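Local coordinates for protein SusD homolog (Bacteroides thetaiotaomicron, PDB 3SGH) that probably binds glycans at the bacterial outer membrane as a SusD-like lipoprotein, helping to pass them to a partner transporter, at residues A[116-121]-A[196-201]; A[201-206]-A[488-493]. All blocks are in the same frame, centred on the assembly; numbering follows the deposited sequence.

Contact 1: residues A[116-121]-A[196-201]; sequences LASLQG and AIRISG
Arg198 reaches from the end of helix 181-198 to Ser118, near the end of helix 100-120, and makes one hydrogen bond there. The two CA atoms are 8.9 Å apart, so the long arginine chain bridges the space between the backbones. Its CB points toward the other helix. CG lies anti to the backbone N (chi1 -173°), which carries the chain toward helix 100-120. Arg198 CD is the first atom to come near the serine, 3.7 Å from Ser118 OG. The bend at chi3 (-55°), about the CG-CD bond, turns the guanidinium so that its edge meets the hydroxyl. Arg198 CZ is 4.0 Å from Ser118 OG. Arg198 NH1 donates to Ser118 OG at 2.9 Å, with an N-H...O angle of 141°, so the bond is somewhat bent. The oxygen stays close to the guanidinium plane. Ser118 CB touches the same nitrogen, 3.5 Å from Arg198 NH1. Ser118 OG also bonds to the carbonyl oxygen of Gln114, one turn back, so two partners grip the hydroxyl. The buried bond joins the ends of helices 100-120 and 181-198. Inside the alpha-alpha superhelix, Trp144 of helix 140-162 packs on Ser118, and Ala427 of helix 424-432 on Arg198.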
ATOM      1  N   LEU A 116      -2.282   8.476  -4.543  1.00 14.66           N
ATOM      2  CA  LEU A 116      -3.268   8.747  -5.587  1.00 14.92           C
ATOM      3  C   LEU A 116      -2.599   8.608  -6.965  1.00 14.36           C
ATOM      4  O   LEU A 116      -3.196   8.080  -7.909  1.00 15.73           O
ATOM      5  CB  LEU A 116      -3.921  10.123  -5.366  1.00 15.54           C
ATOM      6  CG  LEU A 116      -5.094  10.451  -6.304  1.00 16.73           C
ATOM      7  CD1 LEU A 116      -6.189   9.344  -6.241  1.00 15.28           C
ATOM      8  CD2 LEU A 116      -5.682  11.887  -6.027  1.00 16.48           C
ATOM      9  N   ALA A 117      -1.352   9.062  -7.094  1.00 15.23           N
ATOM     10  CA  ALA A 117      -0.595   8.899  -8.356  1.00 15.74           C
ATOM     11  C   ALA A 117      -0.388   7.420  -8.690  1.00 15.49           C
ATOM     12  O   ALA A 117      -0.476   7.041  -9.870  1.00 16.50           O
ATOM     13  CB  ALA A 117       0.782   9.611  -8.311  1.00 16.96           C
ATOM     14  N   SER A 118      -0.146   6.606  -7.671  1.00 15.09           N
ATOM     15  CA  SER A 118       0.007   5.143  -7.811  1.00 14.72           C
ATOM     16  C   SER A 118      -1.312   4.428  -8.155  1.00 14.71           C
ATOM     17  O   SER A 118      -1.302   3.277  -8.584  1.00 15.30           O
ATOM     18  CB  SER A 118       0.629   4.563  -6.560  1.00 14.71           C
ATOM     19  OG  SER A 118       1.947   5.089  -6.390  1.00 15.34           O
ATOM     20  N   LEU A 119      -2.437   5.113  -7.946  1.00 14.96           N
ATOM     21  CA  LEU A 119      -3.742   4.637  -8.347  1.00 14.88           C
ATOM     22  C   LEU A 119      -4.104   5.051  -9.790  1.00 15.88           C
ATOM     23  O   LEU A 119      -4.447   4.195 -10.596  1.00 15.33           O
ATOM     24  CB  LEU A 119      -4.804   5.169  -7.370  1.00 15.11           C
ATOM     25  CG  LEU A 119      -4.807   4.522  -5.980  1.00 14.38           C
ATOM     26  CD1 LEU A 119      -5.661   5.297  -4.949  1.00 12.14           C
ATOM     27  CD2 LEU A 119      -5.331   3.033  -6.056  1.00 13.96           C
ATOM     28  N   GLN A 120      -4.128   6.359 -10.082  1.00 14.37           N
ATOM     29  CA  GLN A 120      -4.707   6.848 -11.325  1.00 15.49           C
ATOM     30  C   GLN A 120      -3.716   7.413 -12.325  1.00 16.57           C
ATOM     31  O   GLN A 120      -4.039   7.547 -13.492  1.00 16.43           O
ATOM     32  CB  GLN A 120      -5.787   7.912 -11.055  1.00 15.33           C
ATOM     33  CG  GLN A 120      -5.307   9.212 -10.532  1.00 16.00           C
ATOM     34  CD  GLN A 120      -6.426  10.230 -10.525  1.00 17.40           C
ATOM     35  OE1 GLN A 120      -7.446  10.011  -9.899  1.00 21.19           O
ATOM     36  NE2 GLN A 120      -6.268  11.309 -11.283  1.00 16.60           N
ATOM     37  N   GLY A 121      -2.510   7.724 -11.878  1.00 16.31           N
ATOM     38  CA  GLY A 121      -1.501   8.300 -12.758  1.00 16.25           C
ATOM     39  C   GLY A 121      -1.458   9.814 -12.659  1.00 17.09           C
ATOM     40  O   GLY A 121      -1.266  10.351 -11.554  1.00 17.97           O
ATOM     41  N   ALA A 196      11.336   5.872  -4.726  1.00 14.95           N
ATOM     42  CA  ALA A 196      12.465   5.640  -5.614  1.00 14.55           C
ATOM     43  C   ALA A 196      12.377   4.236  -6.228  1.00 14.43           C
ATOM     44  O   ALA A 196      12.506   4.066  -7.433  1.00 14.46           O
ATOM     45  CB  ALA A 196      13.803   5.803  -4.864  1.00 14.73           C
ATOM     46  N   ILE A 197      12.147   3.226  -5.394  1.00 14.30           N
ATOM     47  CA  ILE A 197      11.983   1.841  -5.882  1.00 15.03           C
ATOM     48  C   ILE A 197      10.783   1.768  -6.838  1.00 15.26           C
ATOM     49  O   ILE A 197      10.861   1.151  -7.895  1.00 16.17           O
ATOM     50  CB  ILE A 197      11.838   0.828  -4.698  1.00 14.82           C
ATOM     51  CG1 ILE A 197      13.241   0.622  -4.047  1.00 17.01           C
ATOM     52  CG2 ILE A 197      11.178  -0.527  -5.183  1.00 15.43           C
ATOM     53  CD1 ILE A 197      14.228  -0.255  -4.909  1.00 16.57           C
ATOM     54  N   ARG A 198       9.712   2.485  -6.516  1.00 15.18           N
ATOM     55  CA  ARG A 198       8.500   2.375  -7.342  1.00 15.72           C
ATOM     56  C   ARG A 198       8.695   2.873  -8.755  1.00 15.01           C
ATOM     57  O   ARG A 198       8.114   2.290  -9.706  1.00 15.33           O
ATOM     58  CB  ARG A 198       7.340   3.083  -6.701  1.00 15.80           C
ATOM     59  CG  ARG A 198       6.049   2.810  -7.508  1.00 18.35           C
ATOM     60  CD  ARG A 198       4.875   2.859  -6.759  1.00 20.49           C
ATOM     61  NE  ARG A 198       4.886   1.971  -5.617  1.00 18.31           N
ATOM     62  CZ  ARG A 198       4.096   2.180  -4.582  1.00 18.70           C
ATOM     63  NH1 ARG A 198       3.241   3.216  -4.605  1.00 16.97           N
ATOM     64  NH2 ARG A 198       4.137   1.357  -3.526  1.00 16.81           N
ATOM     65  N   ILE A 199       9.480   3.959  -8.896  1.00 15.05           N
ATOM     66  CA  ILE A 199       9.799   4.514 -10.222  1.00 15.57           C
ATOM     67  C   ILE A 199      11.107   4.017 -10.884  1.00 16.29           C
ATOM     68  O   ILE A 199      11.509   4.550 -11.969  1.00 15.46           O
ATOM     69  CB  ILE A 199       9.702   6.054 -10.237  1.00 16.17           C
ATOM     70  CG1 ILE A 199      10.822   6.713  -9.428  1.00 17.96           C
ATOM     71  CG2 ILE A 199       8.320   6.533  -9.734  1.00 16.20           C
ATOM     72  CD1 ILE A 199      11.098   8.153  -9.928  1.00 19.54           C
ATOM     73  N   SER A 200      11.684   2.948 -10.312  1.00 15.22           N
ATOM     74  CA  SER A 200      13.030   2.515 -10.651  1.00 16.32           C
ATOM     75  C   SER A 200      13.062   1.781 -11.981  1.00 16.27           C
ATOM     76  O   SER A 200      14.121   1.720 -12.641  1.00 17.38           O
ATOM     77  CB  SER A 200      13.638   1.657  -9.555  1.00 15.80           C
ATOM     78  OG  SER A 200      12.915   0.467  -9.340  1.00 16.04           O
ATOM     79  N   GLY A 201      11.907   1.242 -12.394  1.00 16.11           N
ATOM     80  CA  GLY A 201      11.839   0.540 -13.687  1.00 17.00           C
ATOM     81  C   GLY A 201      11.897   1.542 -14.830  1.00 17.43           C
ATOM     82  O   GLY A 201      12.632   1.363 -15.839  1.00 16.23           O
TER

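Contact 2: residues A[201-206]-A[488-493]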
ATOM      1  N   GLY A 201      11.907   1.242 -12.394  1.00 16.11           N
ATOM      2  CA  GLY A 201      11.839   0.540 -13.687  1.00 17.00           C
ATOM      3  C   GLY A 201      11.897   1.542 -14.830  1.00 17.43           C
ATOM      4  O   GLY A 201      12.632   1.363 -15.839  1.00 16.23           O
ATOM      5  N   VAL A 202      11.114   2.610 -14.686  1.00 16.61           N
ATOM      6  CA  VAL A 202      11.011   3.621 -15.743  1.00 16.44           C
ATOM      7  C   VAL A 202      12.149   4.612 -15.711  1.00 17.02           C
ATOM      8  O   VAL A 202      12.597   5.019 -16.770  1.00 16.20           O
ATOM      9  CB  VAL A 202       9.645   4.367 -15.708  1.00 15.98           C
ATOM     10  CG1 VAL A 202       9.413   5.084 -14.349  1.00 15.90           C
ATOM     11  CG2 VAL A 202       9.490   5.355 -16.924  1.00 18.37           C
ATOM     12  N   GLU A 203      12.659   4.955 -14.523  1.00 16.54           N
ATOM     13  CA  GLU A 203      13.808   5.870 -14.377  1.00 16.97           C
ATOM     14  C   GLU A 203      14.922   5.313 -13.479  1.00 17.33           C
ATOM     15  O   GLU A 203      15.097   5.742 -12.307  1.00 18.06           O
ATOM     16  CB  GLU A 203      13.345   7.238 -13.876  1.00 16.97           C
ATOM     17  CG  GLU A 203      12.486   8.004 -14.872  1.00 19.09           C
ATOM     18  CD  GLU A 203      12.312   9.452 -14.508  1.00 21.14           C
ATOM     19  OE1 GLU A 203      12.247   9.742 -13.293  1.00 23.34           O
ATOM     20  OE2 GLU A 203      12.224  10.305 -15.426  1.00 24.05           O
ATOM     21  N   PRO A 204      15.683   4.366 -14.015  1.00 17.63           N
ATOM     22  CA  PRO A 204      16.612   3.651 -13.142  1.00 18.04           C
ATOM     23  C   PRO A 204      17.680   4.515 -12.526  1.00 18.68           C
ATOM     24  O   PRO A 204      18.068   4.308 -11.373  1.00 19.41           O
ATOM     25  CB  PRO A 204      17.241   2.601 -14.066  1.00 18.99           C
ATOM     26  CG  PRO A 204      16.614   2.712 -15.368  1.00 19.35           C
ATOM     27  CD  PRO A 204      15.481   3.671 -15.296  1.00 18.26           C
ATOM     28  N   GLU A 205      18.167   5.489 -13.278  1.00 18.28           N
ATOM     29  CA  GLU A 205      19.280   6.274 -12.738  0.50 18.84           C
ATOM     30  C   GLU A 205      18.776   7.363 -11.794  1.00 17.45           C
ATOM     31  O   GLU A 205      19.344   7.513 -10.702  1.00 17.54           O
ATOM     32  CB  GLU A 205      20.223   6.779 -13.825  0.50 19.12           C
ATOM     33  CG  GLU A 205      20.838   5.636 -14.700  0.50 23.00           C
ATOM     34  CD  GLU A 205      21.514   4.505 -13.899  0.50 25.44           C
ATOM     35  OE1 GLU A 205      22.371   4.798 -13.032  0.50 26.35           O
ATOM     36  OE2 GLU A 205      21.185   3.320 -14.162  0.50 29.79           O
ATOM     37  N   TYR A 206      17.692   8.058 -12.125  1.00 18.38           N
ATOM     38  CA  TYR A 206      17.100   9.047 -11.199  1.00 18.50           C
ATOM     39  C   TYR A 206      16.681   8.348  -9.893  1.00 17.75           C
ATOM     40  O   TYR A 206      16.913   8.858  -8.802  1.00 17.32           O
ATOM     41  CB  TYR A 206      15.912   9.743 -11.847  1.00 18.32           C
ATOM     42  CG  TYR A 206      15.189  10.753 -11.000  1.00 18.89           C
ATOM     43  CD1 TYR A 206      15.528  12.103 -11.042  1.00 22.87           C
ATOM     44  CD2 TYR A 206      14.134  10.380 -10.192  1.00 18.70           C
ATOM     45  CE1 TYR A 206      14.824  13.040 -10.274  1.00 21.27           C
ATOM     46  CE2 TYR A 206      13.444  11.293  -9.465  1.00 18.25           C
ATOM     47  CZ  TYR A 206      13.770  12.592  -9.483  1.00 20.00           C
ATOM     48  OH  TYR A 206      13.031  13.468  -8.696  1.00 20.63           O
ATOM     49  N   ASP A 488      -1.812   1.057 -18.379  1.00 17.32           N
ATOM     50  CA  ASP A 488      -0.681   1.065 -17.489  1.00 16.01           C
ATOM     51  C   ASP A 488      -0.230   2.463 -17.094  1.00 15.77           C
ATOM     52  O   ASP A 488      -0.205   3.398 -17.894  1.00 16.60           O
ATOM     53  CB  ASP A 488       0.466   0.254 -18.079  1.00 16.13           C
ATOM     54  CG  ASP A 488       0.397  -1.240 -17.694  1.00 16.39           C
ATOM     55  OD1 ASP A 488       0.279  -1.570 -16.480  1.00 16.09           O
ATOM     56  OD2 ASP A 488       0.468  -2.083 -18.643  1.00 18.52           O
ATOM     57  N   LEU A 489       0.144   2.557 -15.820  1.00 16.34           N
ATOM     58  CA  LEU A 489       0.836   3.716 -15.296  1.00 16.05           C
ATOM     59  C   LEU A 489       2.301   3.820 -15.767  1.00 15.56           C
ATOM     60  O   LEU A 489       2.910   2.852 -16.213  1.00 15.36           O
ATOM     61  CB  LEU A 489       0.734   3.709 -13.781  1.00 15.19           C
ATOM     62  CG  LEU A 489      -0.701   3.786 -13.261  1.00 16.43           C
ATOM     63  CD1 LEU A 489      -0.737   3.939 -11.746  1.00 15.78           C
ATOM     64  CD2 LEU A 489      -1.493   4.953 -13.916  1.00 15.30           C
ATOM     65  N   TRP A 490       2.874   5.005 -15.571  1.00 16.42           N
ATOM     66  CA  TRP A 490       4.152   5.377 -16.175  1.00 16.23           C
ATOM     67  C   TRP A 490       5.290   4.460 -15.664  1.00 15.89           C
ATOM     68  O   TRP A 490       6.207   4.074 -16.416  1.00 17.63           O
ATOM     69  CB  TRP A 490       4.409   6.836 -15.813  1.00 16.94           C
ATOM     70  CG  TRP A 490       5.741   7.379 -16.085  1.00 17.21           C
ATOM     71  CD1 TRP A 490       6.286   7.677 -17.320  1.00 18.15           C
ATOM     72  CD2 TRP A 490       6.684   7.844 -15.111  1.00 18.35           C
ATOM     73  NE1 TRP A 490       7.530   8.259 -17.143  1.00 17.32           N
ATOM     74  CE2 TRP A 490       7.792   8.348 -15.804  1.00 18.71           C
ATOM     75  CE3 TRP A 490       6.704   7.855 -13.726  1.00 16.42           C
ATOM     76  CZ2 TRP A 490       8.926   8.858 -15.142  1.00 21.67           C
ATOM     77  CZ3 TRP A 490       7.830   8.358 -13.077  1.00 15.28           C
ATOM     78  CH2 TRP A 490       8.913   8.837 -13.779  1.00 16.54           C
ATOM     79  N   TRP A 491       5.204   4.118 -14.387  1.00 15.26           N
ATOM     80  CA  TRP A 491       6.198   3.309 -13.699  1.00 14.88           C
ATOM     81  C   TRP A 491       5.904   1.815 -13.753  1.00 15.67           C
ATOM     82  O   TRP A 491       6.762   1.024 -13.357  1.00 15.85           O
ATOM     83  CB  TRP A 491       6.314   3.722 -12.229  1.00 15.05           C
ATOM     84  CG  TRP A 491       4.977   3.764 -11.506  1.00 13.54           C
ATOM     85  CD1 TRP A 491       4.189   4.845 -11.330  1.00 13.10           C
ATOM     86  CD2 TRP A 491       4.280   2.652 -10.885  1.00 15.36           C
ATOM     87  NE1 TRP A 491       3.038   4.497 -10.628  1.00 14.86           N
ATOM     88  CE2 TRP A 491       3.085   3.166 -10.333  1.00 14.35           C
ATOM     89  CE3 TRP A 491       4.574   1.300 -10.705  1.00 14.35           C
ATOM     90  CZ2 TRP A 491       2.158   2.360  -9.676  1.00 16.75           C
ATOM     91  CZ3 TRP A 491       3.663   0.493 -10.024  1.00 15.90           C
ATOM     92  CH2 TRP A 491       2.465   1.017  -9.536  1.00 15.36           C
ATOM     93  N   ALA A 492       4.731   1.420 -14.255  1.00 15.20           N
ATOM     94  CA  ALA A 492       4.340  -0.006 -14.241  1.00 15.56           C
ATOM     95  C   ALA A 492       5.003  -0.723 -15.392  1.00 15.49           C
ATOM     96  O   ALA A 492       5.301  -0.111 -16.419  1.00 16.46           O
ATOM     97  CB  ALA A 492       2.817  -0.156 -14.370  1.00 14.19           C
HETATM   98  N   MSE A 493       5.203  -2.031 -15.252  1.00 16.42           N
HETATM   99  CA  MSE A 493       5.697  -2.852 -16.349  1.00 17.91           C
HETATM  100  C   MSE A 493       4.607  -2.943 -17.425  1.00 18.34           C
HETATM  101  O   MSE A 493       3.448  -3.125 -17.117  1.00 19.63           O
HETATM  102  CB  MSE A 493       6.033  -4.259 -15.848  1.00 19.78           C
HETATM  103  CG  MSE A 493       6.569  -5.123 -16.943  1.00 22.23           C
HETATM  104 SE   MSE A 493       7.349  -6.753 -16.211  0.75 26.97          SE
HETATM  105  CE  MSE A 493       6.055  -7.273 -14.893  1.00 30.20           C
TER
HETATM  106  O   HOH W   1       9.153   1.748 -12.286  1.00 18.69           O
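Val202 lies over one face of the Trp490 indole. Its CG1 stands 3.6 Å from the centroid of the Trp490 six-membered ring, almost on the ring normal, which makes a CH-pi contact. Val202 CG2 covers the pyrrole part, 3.5 Å from Trp490 NE1. With CG2 anti to the backbone N, CG1 sits between the N and the carbonyl carbon (chi1 59°), and both methyls can meet the tryptophan. Val202 CG1 also touches Trp491, 3.7 Å from its CA. Glu203 comes to the rim of the Trp490 indole. Its OE1 is 3.5 Å from Trp490 CH2 and near the ring plane, and the carboxylate is turned 72° from the ring. The carboxylate is held by His145 and Gln141 of helix 140-162, which probably fixes its rotation. With an alanine at Trp490, the Val202 methyls would probably lose their aromatic cover, and a gap is likely to open beside the Glu203 carboxylate. A water links the backbones: it accepts from Gly201 N at 2.8 Å and donates to Trp491 O at 2.7 Å. Residues Leu489 to Ala492 form a type I beta turn, closed by a hydrogen bond from Ala492 N to Leu489 O. In this SusD-like alpha-alpha superhelix, a beta turn near the C terminus thus packs through the Trp490 indole and Trp491 CA and CB on the linker between helices 181-198 and 204-217.

From the N terminus, helix 100-120 comes first. Contact 1 closes a loop of 74 residues, largely helical, when the chain returns at the end of helix 181-198. Contact 2 opens at once, since both contacts share Gly201. It closes 281 residues later, when the loop after helix 468-477 comes back. The two loops therefore follow in series and neither encloses nor crosses the other. In space the centres of contact 1 and contact 2 are about 7 Å apart. Leu489 CD1 packs 3.3 Å from Ser118 O, and Trp491 CB lies 3.4 Å from Arg198 O. The late loop 488-493 thus touches both helix ends of contact 1 and ties the C-terminal part to the early helices.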